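Local atomic coordinates of L-lactate dehydrogenase (Trichomonas vaginalis, PDB entry 4UUL), a protein that interconverts pyruvate and lactate with NAD(H) as cofactor, as an L-lactate dehydrogenase within the malate dehydrogenase type 2 family. Residues L154-V166 with V177-M190. The protein carries 1 engineered substitution. Numbering follows the deposited sequence. Where two conformers were deposited one is given.
Sequences LSMLDQNRAYYEV and VHDIIVWGNHGESM
I180 and Y163 press together in the densest part of the contact between helix 156-170 and the broken strand 177-183, a worked example of one helix face closing over the inward-pointing V177, I180 and V182 of a strand interrupted at D179. CD1 of I180 stands 4.0 Å from the centroid of the Y163 ring, a CH-pi contact over the centre of the face, and CB packs near the ring's CE2. With CG1 beside the backbone N (chi1 -64°), the isoleucine sends CD1 on to meet V166 and leaves I180 CG2 against A162 CB at 3.8 Å. V177 lies alongside the tyrosine, pointing the other way, with CG1 against the ring and V177 O at its edge, 3.3 Å from Y163 CE1. Further along, V182 lays CG2 against the helix backbone at D158 and Q159, while F221 of helix 214-236 packs on A162 and V166.

In the C-terminal domain of the LDH/MDH fold, the strand runs on into the loop carrying H186, the predicted proton acceptor, which meets D158 near the start of the helix. NE2 of H186 donates to D158 OD1 at 2.6 Å (161° at the hydrogen), in the imidazole plane but 41° out of the carboxylate plane. ND1 is hydrogen-bonded to D132 OD1, and the two bonds together hold the ring's rotation. L154 O lies at the imidazole edge, 3.0 Å from H186 CE1.

Packing is looser on the hydroxyl side of Y163, where H178 and D179 are partly exposed and point away from the helix. There Y163 OH takes a weak bond from I180 N (3.3 Å) and donates to a water that in turn donates to I180 O, bridging ring and strand.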
ATOM      1  N   LEU B 154       7.096  -1.523 -17.851  1.00 11.43           N
ATOM      2  CA  LEU B 154       6.054  -0.703 -17.275  1.00 11.61           C
ATOM      3  C   LEU B 154       5.991   0.710 -17.849  1.00 12.62           C
ATOM      4  O   LEU B 154       6.850   1.521 -17.531  1.00 15.44           O
ATOM      5  CB  LEU B 154       6.269  -0.617 -15.745  1.00 12.08           C
ATOM      6  CG  LEU B 154       5.153   0.068 -14.990  1.00 12.55           C
ATOM      7  CD1 LEU B 154       3.858  -0.699 -15.096  1.00 12.74           C
ATOM      8  CD2 LEU B 154       5.501   0.253 -13.550  1.00 15.43           C
ATOM      9  N   SER B 155       4.922   1.025 -18.548  1.00 11.72           N
ATOM     10  CA  SER B 155       4.643   2.387 -19.014  1.00 12.59           C
ATOM     11  C   SER B 155       3.334   2.930 -18.396  1.00 12.88           C
ATOM     12  O   SER B 155       3.024   4.097 -18.606  1.00 13.66           O
ATOM     13  CB  SER B 155       4.675   2.460 -20.542  1.00 17.03           C
ATOM     14  OG  SER B 155       3.802   1.539 -21.049  1.00 18.06           O
ATOM     15  N   MET B 156       2.690   2.157 -17.512  1.00 12.41           N
ATOM     16  CA  MET B 156       1.409   2.647 -16.969  1.00 13.53           C
ATOM     17  C   MET B 156       1.507   3.820 -15.986  1.00 12.45           C
ATOM     18  O   MET B 156       0.531   4.526 -15.812  1.00 14.15           O
ATOM     19  CB  MET B 156       0.605   1.515 -16.303  1.00 14.04           C
ATOM     20  CG  MET B 156      -0.246   0.756 -17.307  1.00 14.47           C
ATOM     21  SD  MET B 156      -1.487   1.722 -18.158  1.00 13.79           S
ATOM     22  CE  MET B 156      -2.398   2.336 -16.740  1.00 15.44           C
ATOM     23  N   LEU B 157       2.652   4.029 -15.341  1.00 12.08           N
ATOM     24  CA  LEU B 157       2.787   5.209 -14.518  1.00 12.65           C
ATOM     25  C   LEU B 157       2.621   6.458 -15.363  1.00 12.13           C
ATOM     26  O   LEU B 157       1.923   7.408 -14.958  1.00 12.77           O
ATOM     27  CB  LEU B 157       4.112   5.249 -13.771  1.00 13.81           C
ATOM     28  CG  LEU B 157       4.425   6.457 -12.908  1.00 13.38           C
ATOM     29  CD1 LEU B 157       3.316   6.729 -11.869  1.00 16.31           C
ATOM     30  CD2 LEU B 157       5.768   6.323 -12.268  1.00 16.81           C
ATOM     31  N   ASP B 158       3.280   6.487 -16.508  1.00 12.09           N
ATOM     32  CA  ASP B 158       3.167   7.643 -17.374  1.00 13.00           C
ATOM     33  C   ASP B 158       1.765   7.809 -17.952  1.00 12.20           C
ATOM     34  O   ASP B 158       1.249   8.931 -18.059  1.00 13.52           O
ATOM     35  CB  ASP B 158       4.175   7.527 -18.498  1.00 15.03           C
ATOM     36  CG  ASP B 158       5.520   7.180 -17.976  1.00 19.60           C
ATOM     37  OD1 ASP B 158       5.824   5.954 -17.719  1.00 22.02           O
ATOM     38  OD2 ASP B 158       6.275   8.160 -17.844  1.00 20.15           O
ATOM     39  N   GLN B 159       1.123   6.689 -18.274  1.00 11.62           N
ATOM     40  CA  GLN B 159      -0.251   6.764 -18.725  1.00 11.42           C
ATOM     41  C   GLN B 159      -1.159   7.352 -17.645  1.00 12.14           C
ATOM     42  O   GLN B 159      -1.981   8.221 -17.921  1.00 12.39           O
ATOM     43  CB  GLN B 159      -0.778   5.389 -19.178  1.00 12.27           C
ATOM     44  CG  GLN B 159      -2.223   5.475 -19.586  1.00 13.34           C
ATOM     45  CD  GLN B 159      -2.771   4.215 -20.216  1.00 12.58           C
ATOM     46  OE1 GLN B 159      -2.178   3.722 -21.173  1.00 13.97           O
ATOM     47  NE2 GLN B 159      -3.931   3.765 -19.799  1.00 14.09           N
ATOM     48  N   ASN B 160      -1.032   6.870 -16.420  1.00 11.80           N
ATOM     49  CA  ASN B 160      -1.841   7.351 -15.310  1.00 11.95           C
ATOM     50  C   ASN B 160      -1.599   8.835 -15.080  1.00 12.22           C
ATOM     51  O   ASN B 160      -2.564   9.591 -14.856  1.00 13.07           O
ATOM     52  CB  ASN B 160      -1.628   6.512 -14.045  1.00 12.36           C
ATOM     53  CG  ASN B 160      -2.271   5.157 -14.155  1.00 12.05           C
ATOM     54  OD1 ASN B 160      -3.238   4.962 -14.893  1.00 13.87           O
ATOM     55  ND2 ASN B 160      -1.777   4.224 -13.379  1.00 12.87           N
ATOM     56  N   ARG B 161      -0.339   9.260 -15.119  1.00 12.84           N
ATOM     57  CA  ARG B 161      -0.028  10.669 -14.994  1.00 13.21           C
ATOM     58  C   ARG B 161      -0.749  11.477 -16.054  1.00 14.18           C
ATOM     59  O   ARG B 161      -1.271  12.575 -15.793  1.00 15.48           O
ATOM     60  CB  ARG B 161       1.460  10.949 -15.096  1.00 14.22           C
ATOM     61  CG  ARG B 161       2.224  10.555 -13.885  1.00 14.98           C
ATOM     62  CD  ARG B 161       3.695  10.620 -14.092  1.00 17.35           C
ATOM     63  NE  ARG B 161       4.444  10.404 -12.870  1.00 17.46           N
ATOM     64  CZ  ARG B 161       5.709  10.055 -12.814  1.00 17.71           C
ATOM     65  NH1 ARG B 161       6.375   9.780 -13.958  1.00 19.78           N
ATOM     66  NH2 ARG B 161       6.248   9.920 -11.633  1.00 19.05           N
ATOM     67  N   ALA B 162      -0.706  10.979 -17.290  1.00 13.86           N
ATOM     68  CA  ALA B 162      -1.303  11.703 -18.403  1.00 15.31           C
ATOM     69  C   ALA B 162      -2.806  11.796 -18.283  1.00 15.18           C
ATOM     70  O   ALA B 162      -3.399  12.853 -18.545  1.00 16.40           O
ATOM     71  CB  ALA B 162      -0.922  11.030 -19.714  1.00 14.92           C
ATOM     72  N   TYR B 163      -3.442  10.715 -17.825  1.00 14.48           N
ATOM     73  CA  TYR B 163      -4.886  10.773 -17.628  1.00 15.43           C
ATOM     74  C   TYR B 163      -5.294  11.808 -16.587  1.00 15.76           C
ATOM     75  O   TYR B 163      -6.243  12.562 -16.809  1.00 17.31           O
ATOM     76  CB  TYR B 163      -5.455   9.395 -17.225  1.00 16.11           C
ATOM     77  CG  TYR B 163      -5.967   8.567 -18.392  1.00 16.15           C
ATOM     78  CD1 TYR B 163      -7.277   8.664 -18.830  1.00 19.39           C
ATOM     79  CD2 TYR B 163      -5.131   7.677 -19.068  1.00 15.84           C
ATOM     80  CE1 TYR B 163      -7.725   7.912 -19.899  1.00 20.49           C
ATOM     81  CE2 TYR B 163      -5.559   6.909 -20.134  1.00 16.65           C
ATOM     82  CZ  TYR B 163      -6.883   7.030 -20.538  1.00 17.82           C
ATOM     83  OH  TYR B 163      -7.354   6.293 -21.597  1.00 19.15           O
ATOM     84  N   TYR B 164      -4.602  11.833 -15.471  1.00 15.98           N
ATOM     85  CA  TYR B 164      -5.005  12.792 -14.460  1.00 17.70           C
ATOM     86  C   TYR B 164      -4.803  14.222 -14.960  1.00 19.70           C
ATOM     87  O   TYR B 164      -5.656  15.091 -14.773  1.00 20.83           O
ATOM     88  CB  TYR B 164      -4.241  12.523 -13.180  1.00 20.64           C
ATOM     89  CG  TYR B 164      -4.960  13.235 -12.020  1.00 19.49           C
ATOM     90  CD1 TYR B 164      -4.686  14.557 -11.733  1.00 19.52           C
ATOM     91  CD2 TYR B 164      -5.937  12.560 -11.228  1.00 22.29           C
ATOM     92  CE1 TYR B 164      -5.316  15.248 -10.708  1.00 24.61           C
ATOM     93  CE2 TYR B 164      -6.600  13.233 -10.182  1.00 23.76           C
ATOM     94  CZ  TYR B 164      -6.293  14.558  -9.934  1.00 24.08           C
ATOM     95  OH  TYR B 164      -6.928  15.177  -8.912  1.00 26.30           O
ATOM     96  N   GLU B 165      -3.703  14.472 -15.664  1.00 18.75           N
ATOM     97  CA  GLU B 165      -3.425  15.806 -16.127  1.00 20.73           C
ATOM     98  C   GLU B 165      -4.497  16.254 -17.106  1.00 20.55           C
ATOM     99  O   GLU B 165      -4.985  17.363 -17.039  1.00 22.23           O
ATOM    100  CB  GLU B 165      -2.029  15.850 -16.754  1.00 22.15           C
ATOM    101  CG  GLU B 165      -1.711  17.034 -17.585  1.00 22.53           C
ATOM    102  CD  GLU B 165      -1.749  18.361 -16.797  1.00 26.33           C
ATOM    103  OE1 GLU B 165      -1.645  18.343 -15.545  1.00 29.09           O
ATOM    104  OE2 GLU B 165      -1.892  19.432 -17.436  1.00 28.76           O
ATOM    105  N   VAL B 166      -4.842  15.398 -18.057  1.00 19.21           N
ATOM    106  CA  VAL B 166      -5.796  15.787 -19.075  1.00 20.51           C
ATOM    107  C   VAL B 166      -7.181  15.932 -18.494  1.00 21.29           C
ATOM    108  O   VAL B 166      -7.884  16.886 -18.809  1.00 22.55           O
ATOM    109  CB  VAL B 166      -5.785  14.785 -20.253  1.00 21.27           C
ATOM    110  CG1 VAL B 166      -6.952  15.070 -21.193  1.00 23.51           C
ATOM    111  CG2 VAL B 166      -4.433  14.866 -20.966  1.00 21.46           C
ATOM    112  N   VAL B 177     -12.345  10.275 -19.772  1.00 23.18           N
ATOM    113  CA  VAL B 177     -11.320  10.487 -20.800  1.00 21.37           C
ATOM    114  C   VAL B 177     -10.973   9.097 -21.291  1.00 20.18           C
ATOM    115  O   VAL B 177     -11.001   8.160 -20.514  1.00 21.08           O
ATOM    116  CB  VAL B 177     -10.097  11.197 -20.236  1.00 20.98           C
ATOM    117  CG1 VAL B 177      -9.033  11.411 -21.303  1.00 22.78           C
ATOM    118  CG2 VAL B 177     -10.503  12.521 -19.607  1.00 23.74           C
ATOM    119  N   HIS B 178     -10.664   8.980 -22.576  1.00 19.49           N
ATOM    120  CA  HIS B 178     -10.459   7.695 -23.225  1.00 19.86           C
ATOM    121  C   HIS B 178      -9.321   7.768 -24.221  1.00 18.65           C
ATOM    122  O   HIS B 178      -9.162   8.765 -24.903  1.00 20.04           O
ATOM    123  CB  HIS B 178     -11.738   7.300 -23.980  1.00 23.48           C
ATOM    124  CG  HIS B 178     -12.944   7.280 -23.109  1.00 27.02           C
ATOM    125  ND1 HIS B 178     -13.282   6.200 -22.321  1.00 28.63           N
ATOM    126  CD2 HIS B 178     -13.873   8.229 -22.870  1.00 28.51           C
ATOM    127  CE1 HIS B 178     -14.387   6.485 -21.644  1.00 29.63           C
ATOM    128  NE2 HIS B 178     -14.762   7.712 -21.960  1.00 29.74           N
ATOM    129  N   ASP B 179      -8.580   6.679 -24.307  1.00 17.40           N
ATOM    130  CA  ASP B 179      -7.625   6.440 -25.396  1.00 17.12           C
ATOM    131  C   ASP B 179      -6.437   7.379 -25.415  1.00 15.71           C
ATOM    132  O   ASP B 179      -5.902   7.680 -26.487  1.00 17.00           O
ATOM    133  CB  ASP B 179      -8.333   6.413 -26.753  1.00 19.58           C
ATOM    134  CG  ASP B 179      -9.317   5.292 -26.855  1.00 22.18           C
ATOM    135  OD1 ASP B 179      -9.098   4.219 -26.258  1.00 24.24           O
ATOM    136  OD2 ASP B 179     -10.342   5.495 -27.525  1.00 25.73           O
ATOM    137  N   ILE B 180      -5.960   7.784 -24.252  1.00 15.54           N
ATOM    138  CA  ILE B 180      -4.605   8.343 -24.117  1.00 13.64           C
ATOM    139  C   ILE B 180      -3.594   7.198 -24.175  1.00 14.56           C
ATOM    140  O   ILE B 180      -3.806   6.163 -23.559  1.00 15.75           O
ATOM    141  CB  ILE B 180      -4.454   9.125 -22.803  1.00 15.06           C
ATOM    142  CG1 ILE B 180      -5.378  10.340 -22.814  1.00 16.30           C
ATOM    143  CG2 ILE B 180      -2.995   9.498 -22.569  1.00 15.58           C
ATOM    144  CD1 ILE B 180      -5.363  11.108 -21.501  1.00 18.20           C
ATOM    145  N   ILE B 181      -2.496   7.381 -24.922  1.00 14.19           N
ATOM    146  CA  ILE B 181      -1.530   6.307 -25.081  1.00 13.77           C
ATOM    147  C   ILE B 181      -0.127   6.852 -24.864  1.00 13.50           C
ATOM    148  O   ILE B 181       0.187   7.955 -25.315  1.00 15.09           O
ATOM    149  CB  ILE B 181      -1.587   5.732 -26.512  1.00 15.06           C
ATOM    150  CG1 ILE B 181      -3.017   5.331 -26.881  1.00 16.84           C
ATOM    151  CG2 ILE B 181      -0.585   4.580 -26.671  1.00 15.42           C
ATOM    152  CD1 ILE B 181      -3.174   5.111 -28.364  1.00 18.08           C
ATOM    153  N   VAL B 182       0.720   6.049 -24.217  1.00 12.45           N
ATOM    154  CA  VAL B 182       2.136   6.364 -24.119  1.00 13.65           C
ATOM    155  C   VAL B 182       2.872   5.348 -24.992  1.00 12.87           C
ATOM    156  O   VAL B 182       2.731   4.146 -24.785  1.00 14.13           O
ATOM    157  CB  VAL B 182       2.609   6.273 -22.649  1.00 17.17           C
ATOM    158  CG1 VAL B 182       4.041   6.321 -22.626  1.00 19.24           C
ATOM    159  CG2 VAL B 182       1.959   7.386 -21.866  1.00 20.19           C
ATOM    160  N   TRP B 183       3.567   5.833 -26.022  1.00 12.32           N
ATOM    161  CA  TRP B 183       4.218   4.938 -26.968  1.00 12.35           C
ATOM    162  C   TRP B 183       5.752   4.996 -26.825  1.00 12.45           C
ATOM    163  O   TRP B 183       6.308   6.060 -26.520  1.00 12.72           O
ATOM    164  CB  TRP B 183       3.935   5.337 -28.428  1.00 14.28           C
ATOM    165  CG  TRP B 183       2.539   5.503 -28.910  1.00 13.34           C
ATOM    166  CD1 TRP B 183       1.718   6.571 -28.705  1.00 13.76           C
ATOM    167  CD2 TRP B 183       1.846   4.631 -29.809  1.00 13.81           C
ATOM    168  NE1 TRP B 183       0.552   6.415 -29.418  1.00 14.10           N
ATOM    169  CE2 TRP B 183       0.607   5.232 -30.112  1.00 14.32           C
ATOM    170  CE3 TRP B 183       2.155   3.388 -30.383  1.00 13.82           C
ATOM    171  CZ2 TRP B 183      -0.306   4.648 -30.977  1.00 16.02           C
ATOM    172  CZ3 TRP B 183       1.260   2.838 -31.290  1.00 14.89           C
ATOM    173  CH2 TRP B 183       0.048   3.459 -31.556  1.00 15.36           C
ATOM    174  N   GLY B 184       6.401   3.893 -27.159  1.00 11.60           N
ATOM    175  CA  GLY B 184       7.830   3.920 -27.394  1.00 12.33           C
ATOM    176  C   GLY B 184       8.647   3.683 -26.159  1.00 12.12           C
ATOM    177  O   GLY B 184       8.371   2.785 -25.348  1.00 12.55           O
ATOM    178  N   ASN B 185       9.690   4.484 -26.033  1.00 12.60           N
ATOM    179  CA  ASN B 185      10.662   4.401 -24.928  1.00 12.78           C
ATOM    180  C   ASN B 185      10.203   5.252 -23.761  1.00 15.18           C
ATOM    181  O   ASN B 185       9.455   6.146 -23.894  1.00 16.97           O
ATOM    182  CB  ASN B 185      12.020   4.913 -25.414  1.00 12.66           C
ATOM    183  CG  ASN B 185      13.183   4.440 -24.572  1.00 14.06           C
ATOM    184  OD1 ASN B 185      12.984   3.656 -23.607  1.00 14.20           O
ATOM    185  ND2 ASN B 185      14.392   4.939 -24.874  1.00 16.29           N
ATOM    186  N   HIS B 186      10.812   5.031 -22.622  1.00 19.69           N
ATOM    187  CA  HIS B 186      10.968   6.121 -21.559  1.00 20.57           C
ATOM    188  C   HIS B 186      12.014   7.106 -21.932  1.00 22.97           C
ATOM    189  O   HIS B 186      12.676   6.961 -22.968  1.00 25.80           O
ATOM    190  CB  HIS B 186      11.292   5.523 -20.238  1.00 20.35           C
ATOM    191  CG  HIS B 186      10.028   5.086 -19.563  1.00 22.66           C
ATOM    192  ND1 HIS B 186       9.734   3.774 -19.296  1.00 27.07           N
ATOM    193  CD2 HIS B 186       8.938   5.793 -19.165  1.00 24.05           C
ATOM    194  CE1 HIS B 186       8.570   3.698 -18.673  1.00 23.28           C
ATOM    195  NE2 HIS B 186       8.026   4.899 -18.673  1.00 24.32           N
ATOM    196  N   GLY B 187      12.209   8.109 -21.129  1.00 23.78           N
ATOM    197  CA  GLY B 187      13.178   9.142 -21.388  1.00 26.60           C
ATOM    198  C   GLY B 187      12.579  10.157 -22.273  1.00 23.81           C
ATOM    199  O   GLY B 187      11.339  10.206 -22.499  1.00 25.69           O
ATOM    200  N   GLU B 188      13.486  10.947 -22.811  1.00 26.56           N
ATOM    201  CA  GLU B 188      13.181  12.081 -23.618  1.00 29.07           C
ATOM    202  C   GLU B 188      12.337  11.730 -24.809  1.00 24.96           C
ATOM    203  O   GLU B 188      11.604  12.585 -25.237  1.00 26.36           O
ATOM    204  CB  GLU B 188      14.487  12.774 -24.052  1.00 33.94           C
ATOM    205  CG  GLU B 188      15.254  13.432 -22.900  1.00 44.49           C
ATOM    206  CD  GLU B 188      16.503  14.168 -23.350  1.00 53.75           C
ATOM    207  OE1 GLU B 188      16.795  14.178 -24.568  1.00 58.27           O
ATOM    208  OE2 GLU B 188      17.190  14.735 -22.479  1.00 56.54           O
ATOM    209  N   SER B 189      12.441  10.518 -25.371  1.00 19.43           N
ATOM    210  CA  SER B 189      11.743  10.230 -26.592  1.00 17.41           C
ATOM    211  C   SER B 189      10.327   9.687 -26.426  1.00 14.95           C
ATOM    212  O   SER B 189       9.643   9.424 -27.390  1.00 13.85           O
ATOM    213  CB  SER B 189      12.541   9.282 -27.501  1.00 15.60           C
ATOM    214  OG  SER B 189      12.495   7.972 -27.030  1.00 14.44           O
ATOM    215  N   MET B 190       9.871   9.453 -25.193  0.83 15.22           N
ATOM    216  CA  MET B 190       8.551   8.896 -24.952  0.83 14.27           C
ATOM    217  C   MET B 190       7.505   9.747 -25.647  0.83 14.35           C
ATOM    218  O   MET B 190       7.569  10.977 -25.662  0.83 16.57           O
ATOM    219  CB  MET B 190       8.254   8.934 -23.486  0.83 16.85           C
ATOM    220  CG  MET B 190       7.093   8.125 -23.020  0.83 18.47           C
ATOM    221  SD  MET B 190       6.845   8.178 -21.227  0.83 24.67           S
ATOM    222  CE  MET B 190       6.496   9.910 -20.950  0.83 23.61           C
TER
HETATM  223  O   HOH W   1      -5.861   4.480 -22.716  1.00 17.14           O